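Ribulose bisphosphate carboxylase (Pyrococcus horikoshii, PDB 2D69) probably catalyses the addition of carbon dioxide and water to ribulose 1,5-bisphosphate, giving two molecules of 3-phosphoglycerate in an archaeal AMP degradation pathway. Local coordinates at residues Ala280-Phe285 against Ile293-Leu298; Lys205-Arg210 against Glu239-Glu244; Arg390-Ala395 against Pro410-Ser415. One frame throughout, in Å; residues are numbered along the deposited sequence.

Interaction 1: residues Ala280-Phe285 against Ile293-Leu298; sequences AMHAAF and ITMLAL
Phe285 and Ile293 are joined through their backbones: Ile293 N donates to Phe285 O at 3.0 Å. Apolar contacts spread from this bond. Phe285 CG lies between its own backbone N and carbonyl carbon (chi1 57°), which folds the ring back over His282 O, 3.6 Å from the ring plane and over its centre. On the ring, CD1 meets Ile293 CB at 4.0 Å, while CE1 meets Leu298 CD1 at 3.7 Å, the leucine side chain crossing the phenylalanine at about a right angle. The same methyl, Leu298 CD1, also touches His282 CB at 4.0 Å.

The contact belongs to the catalytic (βα)8 barrel, where the chain leaves strand 274-278, turns, and enters helix 295-305. On the way, residues 292-293 run beside strand 115-124 of the N-terminal sheet.

The sulfur-aromatic contact is looser: Met295 SD approaches the His282 ring obliquely, 4.8 Å from its centroid. His282 ND1 is hydrogen-bonded to Thr286 OG1, and the side chain lies close to Arg279, a predicted substrate-binding residue. At the N-cap, Thr294 OG1 accepts from Ala297 N at 3.2 Å, a capping bond at the start of helix 295-305. In the octamer, Ala284 packs on Phe110 of the second subunit.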
ATOM      1  N   ALA A 280     -19.678   7.128  32.243  1.00 21.73           N
ATOM      2  CA  ALA A 280     -21.050   6.581  32.220  1.00 21.64           C
ATOM      3  C   ALA A 280     -21.043   5.044  32.303  1.00 21.56           C
ATOM      4  O   ALA A 280     -20.240   4.393  31.633  1.00 22.91           O
ATOM      5  CB  ALA A 280     -21.788   7.026  30.970  1.00 22.22           C
ATOM      6  N   MET A 281     -21.956   4.497  33.113  1.00 20.61           N
ATOM      7  CA  MET A 281     -22.136   3.064  33.416  1.00 20.82           C
ATOM      8  C   MET A 281     -21.334   2.559  34.626  1.00 19.63           C
ATOM      9  O   MET A 281     -21.592   1.466  35.112  1.00 18.87           O
ATOM     10  CB  MET A 281     -21.870   2.159  32.188  1.00 21.24           C
ATOM     11  CG  MET A 281     -22.297   0.704  32.353  1.00 22.95           C
ATOM     12  SD  MET A 281     -22.044  -0.326  30.806  1.00 30.33           S
ATOM     13  CE  MET A 281     -20.733  -1.066  31.230  1.00 29.07           C
ATOM     14  N   HIS A 282     -20.358   3.328  35.086  1.00 19.45           N
ATOM     15  CA  HIS A 282     -19.511   2.918  36.233  1.00 19.58           C
ATOM     16  C   HIS A 282     -20.313   2.489  37.451  1.00 19.61           C
ATOM     17  O   HIS A 282     -20.008   1.463  38.082  1.00 19.97           O
ATOM     18  CB  HIS A 282     -18.525   4.050  36.631  1.00 19.47           C
ATOM     19  CG  HIS A 282     -19.172   5.167  37.371  1.00 20.72           C
ATOM     20  ND1 HIS A 282     -19.245   5.206  38.747  1.00 22.81           N
ATOM     21  CD2 HIS A 282     -19.832   6.267  36.925  1.00 23.14           C
ATOM     22  CE1 HIS A 282     -19.902   6.291  39.118  1.00 25.92           C
ATOM     23  NE2 HIS A 282     -20.265   6.954  38.031  1.00 25.33           N
ATOM     24  N   ALA A 283     -21.377   3.238  37.749  1.00 19.60           N
ATOM     25  CA  ALA A 283     -22.119   3.040  38.985  1.00 19.25           C
ATOM     26  C   ALA A 283     -22.862   1.734  39.016  1.00 19.62           C
ATOM     27  O   ALA A 283     -23.349   1.322  40.094  1.00 19.55           O
ATOM     28  CB  ALA A 283     -23.064   4.246  39.268  1.00 19.66           C
ATOM     29  N   ALA A 284     -22.947   1.039  37.871  1.00 19.53           N
ATOM     30  CA  ALA A 284     -23.484  -0.350  37.884  1.00 18.96           C
ATOM     31  C   ALA A 284     -22.635  -1.311  38.713  1.00 19.57           C
ATOM     32  O   ALA A 284     -23.145  -2.338  39.288  1.00 18.89           O
ATOM     33  CB  ALA A 284     -23.611  -0.884  36.432  1.00 19.29           C
ATOM     34  N   PHE A 285     -21.337  -1.023  38.760  1.00 19.71           N
ATOM     35  CA  PHE A 285     -20.420  -1.773  39.604  1.00 20.32           C
ATOM     36  C   PHE A 285     -19.604  -0.989  40.660  1.00 19.97           C
ATOM     37  O   PHE A 285     -18.943  -1.633  41.477  1.00 19.64           O
ATOM     38  CB  PHE A 285     -19.484  -2.660  38.736  1.00 21.58           C
ATOM     39  CG  PHE A 285     -18.678  -1.921  37.697  1.00 23.27           C
ATOM     40  CD1 PHE A 285     -17.490  -1.291  38.033  1.00 26.31           C
ATOM     41  CD2 PHE A 285     -19.104  -1.889  36.370  1.00 24.80           C
ATOM     42  CE1 PHE A 285     -16.738  -0.612  37.050  1.00 29.72           C
ATOM     43  CE2 PHE A 285     -18.398  -1.215  35.409  1.00 25.92           C
ATOM     44  CZ  PHE A 285     -17.186  -0.588  35.733  1.00 28.13           C
ATOM     45  N   ILE A 293     -16.250  -2.962  41.836  1.00 19.38           N
ATOM     46  CA  ILE A 293     -14.923  -2.396  41.698  1.00 19.67           C
ATOM     47  C   ILE A 293     -15.048  -0.932  42.093  1.00 19.10           C
ATOM     48  O   ILE A 293     -15.989  -0.255  41.673  1.00 19.65           O
ATOM     49  CB  ILE A 293     -14.458  -2.519  40.250  1.00 20.05           C
ATOM     50  CG1 ILE A 293     -14.533  -3.966  39.736  1.00 20.44           C
ATOM     51  CG2 ILE A 293     -13.021  -1.981  40.080  1.00 22.02           C
ATOM     52  CD1 ILE A 293     -14.241  -4.031  38.243  1.00 20.07           C
ATOM     53  N   THR A 294     -14.115  -0.432  42.899  1.00 18.09           N
ATOM     54  CA  THR A 294     -14.221   0.953  43.355  1.00 16.91           C
ATOM     55  C   THR A 294     -13.843   1.903  42.246  1.00 16.47           C
ATOM     56  O   THR A 294     -13.123   1.534  41.328  1.00 14.63           O
ATOM     57  CB  THR A 294     -13.301   1.220  44.529  1.00 17.22           C
ATOM     58  OG1 THR A 294     -11.936   1.006  44.118  1.00 17.51           O
ATOM     59  CG2 THR A 294     -13.565   0.261  45.693  1.00 18.02           C
ATOM     60  N   MET A 295     -14.318   3.147  42.353  1.00 15.89           N
ATOM     61  CA  MET A 295     -13.969   4.202  41.419  1.00 16.40           C
ATOM     62  C   MET A 295     -12.462   4.462  41.469  1.00 16.40           C
ATOM     63  O   MET A 295     -11.876   4.815  40.457  1.00 15.05           O
ATOM     64  CB  MET A 295     -14.748   5.524  41.666  1.00 15.76           C
ATOM     65  CG  MET A 295     -14.455   6.624  40.615  1.00 17.99           C
ATOM     66  SD  MET A 295     -14.967   6.107  38.948  1.00 22.59           S
ATOM     67  CE  MET A 295     -13.650   6.691  37.963  1.00 23.47           C
ATOM     68  N   LEU A 296     -11.845   4.264  42.638  1.00 17.17           N
ATOM     69  CA  LEU A 296     -10.400   4.451  42.794  1.00 17.13           C
ATOM     70  C   LEU A 296      -9.595   3.486  41.888  1.00 16.61           C
ATOM     71  O   LEU A 296      -8.629   3.894  41.234  1.00 14.29           O
ATOM     72  CB  LEU A 296      -9.990   4.255  44.247  1.00 17.64           C
ATOM     73  CG  LEU A 296      -8.474   4.195  44.518  1.00 19.45           C
ATOM     74  CD1 LEU A 296      -7.857   5.517  44.070  1.00 21.91           C
ATOM     75  CD2 LEU A 296      -8.196   3.960  46.001  1.00 22.46           C
ATOM     76  N   ALA A 297     -10.030   2.226  41.826  1.00 15.57           N
ATOM     77  CA  ALA A 297      -9.337   1.213  41.032  1.00 16.63           C
ATOM     78  C   ALA A 297      -9.509   1.466  39.540  1.00 16.58           C
ATOM     79  O   ALA A 297      -8.577   1.384  38.758  1.00 16.10           O
ATOM     80  CB  ALA A 297      -9.832  -0.176  41.396  1.00 15.52           C
ATOM     81  N   LEU A 298     -10.734   1.800  39.164  1.00 16.72           N
ATOM     82  CA  LEU A 298     -11.058   2.174  37.806  1.00 16.92           C
ATOM     83  C   LEU A 298     -10.213   3.338  37.411  1.00 16.51           C
ATOM     84  O   LEU A 298      -9.611   3.327  36.358  1.00 16.67           O
ATOM     85  CB  LEU A 298     -12.498   2.585  37.718  1.00 17.89           C
ATOM     86  CG  LEU A 298     -13.287   2.410  36.450  1.00 21.75           C
ATOM     87  CD1 LEU A 298     -14.795   2.564  36.775  1.00 23.84           C
ATOM     88  CD2 LEU A 298     -12.885   3.446  35.435  1.00 26.15           C
TER

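Interaction 2: residues Lys205-Arg210 against Glu239-Glu244; sequences KLYRVR and EMVANE. With SO4 (sulfate ion), chain I.
Tyr207 and Glu244, whose CA atoms lie 6.7 Å apart, are the nearest CA pair between residues 205-210 and 239-244, which lie on helices 199-217 and 231-244, two successive outer helices of the (βα)8 barrel. Tyr207 takes part in both direct contacts. Its CG stands anti to the carbonyl carbon (chi1 -74°), and the ring reaches across to the other helix. At the near end CB meets Glu244 CG at 3.7 Å; at the far end OH comes within 3.4 Å of Val241 CG1. Both partners approach the ring obliquely, and the Glu244 carboxylate plane is turned 45° from it. Ile225 touches both Tyr207 and Val241.

A water bridges the two segments, accepting from Arg210 NH2 at 2.9 Å and donating to Glu244 O at 2.8 Å; NH2 also bonds Gly245 O, just beyond. The water lies at the edge of the guanidinium, in its plane, and Tyr207 CD2 covers one face, 3.8 Å above the centre.

Elsewhere on helix 199-217, Lys205 NZ donates to O3 of a sulfate, probably from the crystallisation liquor, at 2.7 Å, while Arg208 NH1 forms a salt bridge with Glu145 of the third subunit. The buried Arg210, probably charged, is held by a salt bridge to Glu222 and meets this end of helix 231-244 through backbone oxygens, directly and by water, and not through the Glu244 carboxylate.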
ATOM      1  N   LYS A 205     -17.791  21.890  11.145  1.00 13.39           N
ATOM      2  CA  LYS A 205     -18.371  23.179  11.550  1.00 14.29           C
ATOM      3  C   LYS A 205     -17.817  23.719  12.853  1.00 13.75           C
ATOM      4  O   LYS A 205     -17.455  24.874  12.938  1.00 14.19           O
ATOM      5  CB  LYS A 205     -19.901  23.093  11.617  1.00 14.79           C
ATOM      6  CG  LYS A 205     -20.662  24.361  11.998  1.00 16.33           C
ATOM      7  CD  LYS A 205     -20.494  25.472  10.973  1.00 17.14           C
ATOM      8  CE  LYS A 205     -21.302  26.689  11.389  1.00 20.12           C
ATOM      9  NZ  LYS A 205     -21.228  27.809  10.350  1.00 21.02           N
ATOM     10  N   LEU A 206     -17.750  22.889  13.881  1.00 14.00           N
ATOM     11  CA  LEU A 206     -17.497  23.402  15.230  1.00 14.26           C
ATOM     12  C   LEU A 206     -16.085  23.911  15.430  1.00 13.41           C
ATOM     13  O   LEU A 206     -15.861  24.837  16.211  1.00 13.28           O
ATOM     14  CB  LEU A 206     -17.825  22.350  16.275  1.00 13.87           C
ATOM     15  CG  LEU A 206     -19.254  22.340  16.797  1.00 16.55           C
ATOM     16  CD1 LEU A 206     -19.458  23.496  17.710  1.00 15.92           C
ATOM     17  CD2 LEU A 206     -20.270  22.355  15.619  1.00 20.15           C
ATOM     18  N   TYR A 207     -15.136  23.339  14.711  1.00 14.61           N
ATOM     19  CA  TYR A 207     -13.740  23.770  14.826  1.00 14.18           C
ATOM     20  C   TYR A 207     -13.536  25.088  14.109  1.00 15.84           C
ATOM     21  O   TYR A 207     -12.654  25.866  14.472  1.00 16.56           O
ATOM     22  CB  TYR A 207     -12.764  22.643  14.378  1.00 14.08           C
ATOM     23  CG  TYR A 207     -12.691  21.543  15.441  1.00 11.31           C
ATOM     24  CD1 TYR A 207     -13.431  20.371  15.338  1.00 14.48           C
ATOM     25  CD2 TYR A 207     -11.934  21.732  16.633  1.00 11.22           C
ATOM     26  CE1 TYR A 207     -13.390  19.458  16.316  1.00 10.67           C
ATOM     27  CE2 TYR A 207     -11.897  20.809  17.613  1.00 13.01           C
ATOM     28  CZ  TYR A 207     -12.644  19.673  17.476  1.00  8.67           C
ATOM     29  OH  TYR A 207     -12.664  18.681  18.424  1.00 17.07           O
ATOM     30  N   ARG A 208     -14.330  25.351  13.082  1.00 17.56           N
ATOM     31  CA  ARG A 208     -14.345  26.686  12.477  1.00 18.53           C
ATOM     32  C   ARG A 208     -14.871  27.757  13.448  1.00 16.74           C
ATOM     33  O   ARG A 208     -14.289  28.826  13.597  1.00 14.69           O
ATOM     34  CB  ARG A 208     -15.168  26.710  11.184  1.00 20.18           C
ATOM     35  CG  ARG A 208     -14.595  25.787  10.098  1.00 28.44           C
ATOM     36  CD  ARG A 208     -15.382  25.777   8.769  1.00 36.26           C
ATOM     37  NE  ARG A 208     -15.303  27.097   8.145  1.00 41.06           N
ATOM     38  CZ  ARG A 208     -16.238  28.054   8.210  1.00 48.16           C
ATOM     39  NH1 ARG A 208     -17.393  27.861   8.865  1.00 48.75           N
ATOM     40  NH2 ARG A 208     -16.015  29.229   7.594  1.00 49.97           N
ATOM     41  N   VAL A 209     -15.951  27.444  14.133  1.00 15.50           N
ATOM     42  CA  VAL A 209     -16.486  28.331  15.159  1.00 14.42           C
ATOM     43  C   VAL A 209     -15.443  28.510  16.268  1.00 15.58           C
ATOM     44  O   VAL A 209     -15.186  29.643  16.723  1.00 14.18           O
ATOM     45  CB  VAL A 209     -17.749  27.722  15.801  1.00 14.39           C
ATOM     46  CG1 VAL A 209     -18.252  28.560  17.030  1.00 12.93           C
ATOM     47  CG2 VAL A 209     -18.866  27.531  14.781  1.00 15.59           C
ATOM     48  N   ARG A 210     -14.848  27.387  16.696  1.00 14.50           N
ATOM     49  CA  ARG A 210     -13.814  27.375  17.697  1.00 15.67           C
ATOM     50  C   ARG A 210     -12.720  28.356  17.319  1.00 15.87           C
ATOM     51  O   ARG A 210     -12.351  29.233  18.123  1.00 16.52           O
ATOM     52  CB  ARG A 210     -13.214  25.958  17.826  1.00 16.30           C
ATOM     53  CG  ARG A 210     -12.292  25.741  18.985  1.00 17.61           C
ATOM     54  CD  ARG A 210     -10.900  26.272  18.772  1.00 17.29           C
ATOM     55  NE  ARG A 210     -10.102  25.492  17.834  1.00 16.27           N
ATOM     56  CZ  ARG A 210      -9.436  24.376  18.108  1.00 14.87           C
ATOM     57  NH1 ARG A 210      -9.461  23.799  19.308  1.00 16.26           N
ATOM     58  NH2 ARG A 210      -8.707  23.808  17.139  1.00 14.89           N
ATOM     59  N   GLU A 239      -9.154  10.578  14.137  1.00 14.20           N
ATOM     60  CA  GLU A 239      -8.353  11.140  13.019  1.00 15.13           C
ATOM     61  C   GLU A 239      -8.987  12.393  12.437  1.00 13.84           C
ATOM     62  O   GLU A 239      -8.295  13.415  12.087  1.00 13.14           O
ATOM     63  CB  GLU A 239      -8.181  10.072  11.894  1.00 15.94           C
ATOM     64  CG  GLU A 239      -7.321   8.873  12.292  1.00 20.79           C
ATOM     65  CD  GLU A 239      -7.272   7.749  11.241  1.00 23.86           C
ATOM     66  OE1 GLU A 239      -8.177   7.660  10.398  1.00 27.48           O
ATOM     67  OE2 GLU A 239      -6.331   6.944  11.260  1.00 31.40           O
ATOM     68  N   MET A 240     -10.303  12.400  12.335  1.00 12.47           N
ATOM     69  CA  MET A 240     -11.014  13.607  11.853  1.00 14.13           C
ATOM     70  C   MET A 240     -10.850  14.814  12.777  1.00 13.34           C
ATOM     71  O   MET A 240     -10.639  15.942  12.316  1.00 14.15           O
ATOM     72  CB  MET A 240     -12.490  13.356  11.616  1.00 13.43           C
ATOM     73  CG  MET A 240     -12.827  12.357  10.506  1.00 17.43           C
ATOM     74  SD  MET A 240     -14.581  11.908  10.852  1.00 19.84           S
ATOM     75  CE  MET A 240     -14.801  10.377   9.833  1.00 19.56           C
ATOM     76  N   VAL A 241     -10.861  14.557  14.083  1.00 12.70           N
ATOM     77  CA  VAL A 241     -10.689  15.626  15.063  1.00 13.45           C
ATOM     78  C   VAL A 241      -9.286  16.232  14.895  1.00 12.38           C
ATOM     79  O   VAL A 241      -9.148  17.447  14.681  1.00 16.13           O
ATOM     80  CB  VAL A 241     -10.985  15.078  16.525  1.00 12.56           C
ATOM     81  CG1 VAL A 241     -10.590  16.161  17.600  1.00 12.61           C
ATOM     82  CG2 VAL A 241     -12.448  14.744  16.663  1.00 12.53           C
ATOM     83  N   ALA A 242      -8.245  15.394  14.880  1.00 14.05           N
ATOM     84  CA  ALA A 242      -6.826  15.841  14.782  1.00 14.38           C
ATOM     85  C   ALA A 242      -6.625  16.610  13.485  1.00 15.04           C
ATOM     86  O   ALA A 242      -5.972  17.669  13.433  1.00 15.33           O
ATOM     87  CB  ALA A 242      -5.897  14.662  14.827  1.00 15.99           C
ATOM     88  N   ASN A 243      -7.234  16.092  12.429  1.00 15.15           N
ATOM     89  CA  ASN A 243      -7.171  16.723  11.133  1.00 16.76           C
ATOM     90  C   ASN A 243      -7.742  18.099  11.080  1.00 14.96           C
ATOM     91  O   ASN A 243      -7.272  18.946  10.338  1.00 15.72           O
ATOM     92  CB  ASN A 243      -7.926  15.884  10.113  1.00 18.10           C
ATOM     93  CG  ASN A 243      -7.081  15.552   9.024  1.00 25.77           C
ATOM     94  OD1 ASN A 243      -6.375  14.496   9.103  1.00 36.45           O
ATOM     95  ND2 ASN A 243      -6.965  16.490   8.028  1.00 22.49           N
ATOM     96  N   GLU A 244      -8.759  18.326  11.881  1.00 14.67           N
ATOM     97  CA  GLU A 244      -9.384  19.627  11.961  1.00 15.57           C
ATOM     98  C   GLU A 244      -8.679  20.588  12.921  1.00 15.49           C
ATOM     99  O   GLU A 244      -9.055  21.747  12.992  1.00 15.99           O
ATOM    100  CB  GLU A 244     -10.884  19.465  12.274  1.00 15.90           C
ATOM    101  CG  GLU A 244     -11.798  20.479  11.598  1.00 19.63           C
ATOM    102  CD  GLU A 244     -11.836  20.388  10.076  1.00 21.33           C
ATOM    103  OE1 GLU A 244     -11.667  19.310   9.515  1.00 21.73           O
ATOM    104  OE2 GLU A 244     -12.052  21.416   9.435  1.00 28.79           O
TER
HETATM  105  S   SO4 I1005     -18.262  30.249  11.929  1.00131.79           S
HETATM  106  O1  SO4 I1005     -18.207  31.478  11.147  1.00132.46           O
HETATM  107  O2  SO4 I1005     -18.665  30.569  13.298  1.00131.75           O
HETATM  108  O3  SO4 I1005     -19.203  29.319  11.307  1.00131.55           O
HETATM  109  O4  SO4 I1005     -16.935  29.648  11.941  1.00132.73           O
HETATM  110  O   HOH W   1      -8.787  24.211  14.243  1.00 25.95           O

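Interaction 3: residues Arg390-Ala395 against Pro410-Ser415; sequences RDAIDA and PELKKS
Asp391 and Leu412 share a serine hydroxyl: Ser409 OG is hydrogen-bonded to Asp391 OD2 and, weakly, to the backbone N of Leu412. The hydroxyl thus ties helix 382-398, which follows the eighth strand of the (βα)8 barrel, to the start of the C-terminal helix 410-422. Between the two segments the nearest CA atoms are those of Asp391 and Leu412, 6.8 Å apart, and CB of the aspartate faces CB of the leucine at 4.4 Å.

Two carboxylates come near each other at the edge of the contact, with Asp391 OD2 4.6 Å from Glu411 OE2. Their repulsion is probably eased because Glu411 OE2 forms a salt bridge with Lys387 while Asp391 OD2 is bonded to the serine.

The remaining packing is apolar and small in area. Pro353 touches both Ala392 and Leu412, and Lys405 of the intervening helix 402-405 packs on Asp391 and Leu412. With CG anti to the backbone N (chi1 174°), Leu412 sets its CD1 methyl 4.0 Å from Ala392 CB.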
ATOM      1  N   ARG A 390     -16.750  32.054  35.067  1.00 14.23           N
ATOM      2  CA  ARG A 390     -15.341  32.503  34.993  1.00 14.12           C
ATOM      3  C   ARG A 390     -15.053  33.564  36.049  1.00 14.51           C
ATOM      4  O   ARG A 390     -13.980  33.581  36.619  1.00 15.11           O
ATOM      5  CB  ARG A 390     -14.989  33.027  33.604  1.00 13.03           C
ATOM      6  CG  ARG A 390     -14.774  31.906  32.524  1.00 13.37           C
ATOM      7  CD  ARG A 390     -13.436  31.110  32.643  1.00 11.07           C
ATOM      8  NE  ARG A 390     -12.291  32.046  32.639  1.00 11.10           N
ATOM      9  CZ  ARG A 390     -11.770  32.619  31.548  1.00 12.07           C
ATOM     10  NH1 ARG A 390     -12.229  32.345  30.338  1.00 13.22           N
ATOM     11  NH2 ARG A 390     -10.721  33.426  31.663  1.00 11.20           N
ATOM     12  N   ASP A 391     -16.011  34.445  36.331  1.00 15.44           N
ATOM     13  CA  ASP A 391     -15.775  35.514  37.288  1.00 15.05           C
ATOM     14  C   ASP A 391     -15.774  34.958  38.695  1.00 15.13           C
ATOM     15  O   ASP A 391     -14.975  35.384  39.525  1.00 14.59           O
ATOM     16  CB  ASP A 391     -16.839  36.566  37.182  1.00 15.66           C
ATOM     17  CG  ASP A 391     -16.669  37.457  35.964  1.00 16.10           C
ATOM     18  OD1 ASP A 391     -15.594  37.484  35.301  1.00 20.06           O
ATOM     19  OD2 ASP A 391     -17.573  38.193  35.610  1.00 16.48           O
ATOM     20  N   ALA A 392     -16.648  33.997  38.976  1.00 14.31           N
ATOM     21  CA  ALA A 392     -16.655  33.394  40.295  1.00 14.53           C
ATOM     22  C   ALA A 392     -15.348  32.643  40.562  1.00 15.14           C
ATOM     23  O   ALA A 392     -14.881  32.647  41.681  1.00 15.13           O
ATOM     24  CB  ALA A 392     -17.869  32.479  40.494  1.00 14.72           C
ATOM     25  N   ILE A 393     -14.772  31.996  39.549  1.00 15.12           N
ATOM     26  CA  ILE A 393     -13.497  31.285  39.702  1.00 14.98           C
ATOM     27  C   ILE A 393     -12.349  32.300  39.899  1.00 15.27           C
ATOM     28  O   ILE A 393     -11.512  32.120  40.773  1.00 15.33           O
ATOM     29  CB  ILE A 393     -13.237  30.344  38.490  1.00 14.41           C
ATOM     30  CG1 ILE A 393     -14.211  29.159  38.512  1.00 12.77           C
ATOM     31  CG2 ILE A 393     -11.829  29.835  38.487  1.00 15.17           C
ATOM     32  CD1 ILE A 393     -14.419  28.544  37.158  1.00 10.39           C
ATOM     33  N   ASP A 394     -12.342  33.401  39.154  1.00 16.01           N
ATOM     34  CA  ASP A 394     -11.287  34.399  39.342  1.00 15.85           C
ATOM     35  C   ASP A 394     -11.346  34.937  40.778  1.00 16.44           C
ATOM     36  O   ASP A 394     -10.317  35.108  41.400  1.00 16.82           O
ATOM     37  CB  ASP A 394     -11.420  35.542  38.353  1.00 16.56           C
ATOM     38  CG  ASP A 394     -11.021  35.164  36.960  1.00 17.31           C
ATOM     39  OD1 ASP A 394     -10.281  34.182  36.766  1.00 16.97           O
ATOM     40  OD2 ASP A 394     -11.408  35.833  35.991  1.00 20.66           O
ATOM     41  N   ALA A 395     -12.555  35.176  41.301  1.00 16.54           N
ATOM     42  CA  ALA A 395     -12.742  35.604  42.676  1.00 17.15           C
ATOM     43  C   ALA A 395     -12.300  34.548  43.698  1.00 17.80           C
ATOM     44  O   ALA A 395     -11.610  34.867  44.654  1.00 17.83           O
ATOM     45  CB  ALA A 395     -14.194  36.013  42.921  1.00 17.22           C
ATOM     46  N   PRO A 410     -21.988  42.141  36.371  1.00 19.30           N
ATOM     47  CA  PRO A 410     -23.455  41.994  36.296  1.00 18.94           C
ATOM     48  C   PRO A 410     -23.922  40.532  36.149  1.00 18.35           C
ATOM     49  O   PRO A 410     -24.985  40.162  36.661  1.00 16.62           O
ATOM     50  CB  PRO A 410     -23.829  42.807  35.042  1.00 18.95           C
ATOM     51  CG  PRO A 410     -22.734  43.846  34.958  1.00 19.80           C
ATOM     52  CD  PRO A 410     -21.481  43.090  35.360  1.00 19.32           C
ATOM     53  N   GLU A 411     -23.122  39.717  35.471  1.00 18.04           N
ATOM     54  CA  GLU A 411     -23.501  38.339  35.211  1.00 18.27           C
ATOM     55  C   GLU A 411     -23.455  37.555  36.509  1.00 17.89           C
ATOM     56  O   GLU A 411     -24.364  36.783  36.843  1.00 19.03           O
ATOM     57  CB  GLU A 411     -22.589  37.727  34.141  1.00 18.43           C
ATOM     58  CG  GLU A 411     -22.778  38.340  32.760  1.00 20.01           C
ATOM     59  CD  GLU A 411     -21.980  39.610  32.512  1.00 22.05           C
ATOM     60  OE1 GLU A 411     -22.157  40.157  31.418  1.00 26.91           O
ATOM     61  OE2 GLU A 411     -21.174  40.067  33.367  1.00 22.70           O
ATOM     62  N   LEU A 412     -22.396  37.772  37.267  1.00 17.02           N
ATOM     63  CA  LEU A 412     -22.242  37.081  38.530  1.00 15.97           C
ATOM     64  C   LEU A 412     -23.292  37.607  39.510  1.00 15.94           C
ATOM     65  O   LEU A 412     -23.864  36.856  40.275  1.00 15.22           O
ATOM     66  CB  LEU A 412     -20.813  37.250  39.057  1.00 14.95           C
ATOM     67  CG  LEU A 412     -20.597  36.678  40.453  1.00 15.08           C
ATOM     68  CD1 LEU A 412     -20.881  35.151  40.493  1.00 14.46           C
ATOM     69  CD2 LEU A 412     -19.200  37.035  40.959  1.00 15.80           C
ATOM     70  N   LYS A 413     -23.573  38.906  39.472  1.00 16.32           N
ATOM     71  CA  LYS A 413     -24.606  39.473  40.351  1.00 16.80           C
ATOM     72  C   LYS A 413     -25.965  38.787  40.103  1.00 17.26           C
ATOM     73  O   LYS A 413     -26.635  38.408  41.048  1.00 17.26           O
ATOM     74  CB  LYS A 413     -24.697  40.993  40.166  1.00 16.82           C
ATOM     75  CG  LYS A 413     -25.441  41.760  41.293  1.00 16.38           C
ATOM     76  CD  LYS A 413     -25.606  43.212  40.904  1.00 17.88           C
ATOM     77  CE  LYS A 413     -25.765  44.130  42.099  1.00 20.41           C
ATOM     78  NZ  LYS A 413     -26.360  45.449  41.668  1.00 23.04           N
ATOM     79  N   LYS A 414     -26.349  38.585  38.841  1.00 17.95           N
ATOM     80  CA  LYS A 414     -27.665  38.001  38.528  1.00 18.19           C
ATOM     81  C   LYS A 414     -27.733  36.538  38.929  1.00 17.60           C
ATOM     82  O   LYS A 414     -28.778  36.051  39.363  1.00 15.94           O
ATOM     83  CB  LYS A 414     -28.011  38.108  37.041  1.00 18.97           C
ATOM     84  CG  LYS A 414     -29.482  38.467  36.756  1.00 23.77           C
ATOM     85  CD  LYS A 414     -29.571  39.841  36.090  1.00 28.36           C
ATOM     86  CE  LYS A 414     -30.925  40.122  35.442  1.00 29.21           C
ATOM     87  NZ  LYS A 414     -31.246  41.617  35.621  1.00 32.67           N
ATOM     88  N   SER A 415     -26.615  35.840  38.751  1.00 17.09           N
ATOM     89  CA  SER A 415     -26.530  34.438  39.059  1.00 17.04           C
ATOM     90  C   SER A 415     -26.742  34.267  40.569  1.00 16.72           C
ATOM     91  O   SER A 415     -27.472  33.386  40.983  1.00 16.96           O
ATOM     92  CB  SER A 415     -25.150  33.891  38.612  1.00 16.70           C
ATOM     93  OG  SER A 415     -24.959  32.545  39.017  1.00 18.52           O
TER

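Overall arrangement
All three contacts lie in the catalytic domain and follow one another along the chain in the order interaction 2, interaction 1, interaction 3. Their centres are 30 to 34 Å apart and none touches another; interactions 2 and 3 come nearest, about 13 Å between closest atoms. Interaction 2 pairs the helices after the second and third barrel strands, interaction 1 joins the segment after the fifth strand to the first turn of the following helix, 295-305, and interaction 3 joins the helix after the eighth strand to the C-terminal helix. They thus tie together neighbouring elements in separate sectors of one barrel, two in its outer helical layer and one, beside the N-terminal sheet and a second subunit, near the predicted substrate site.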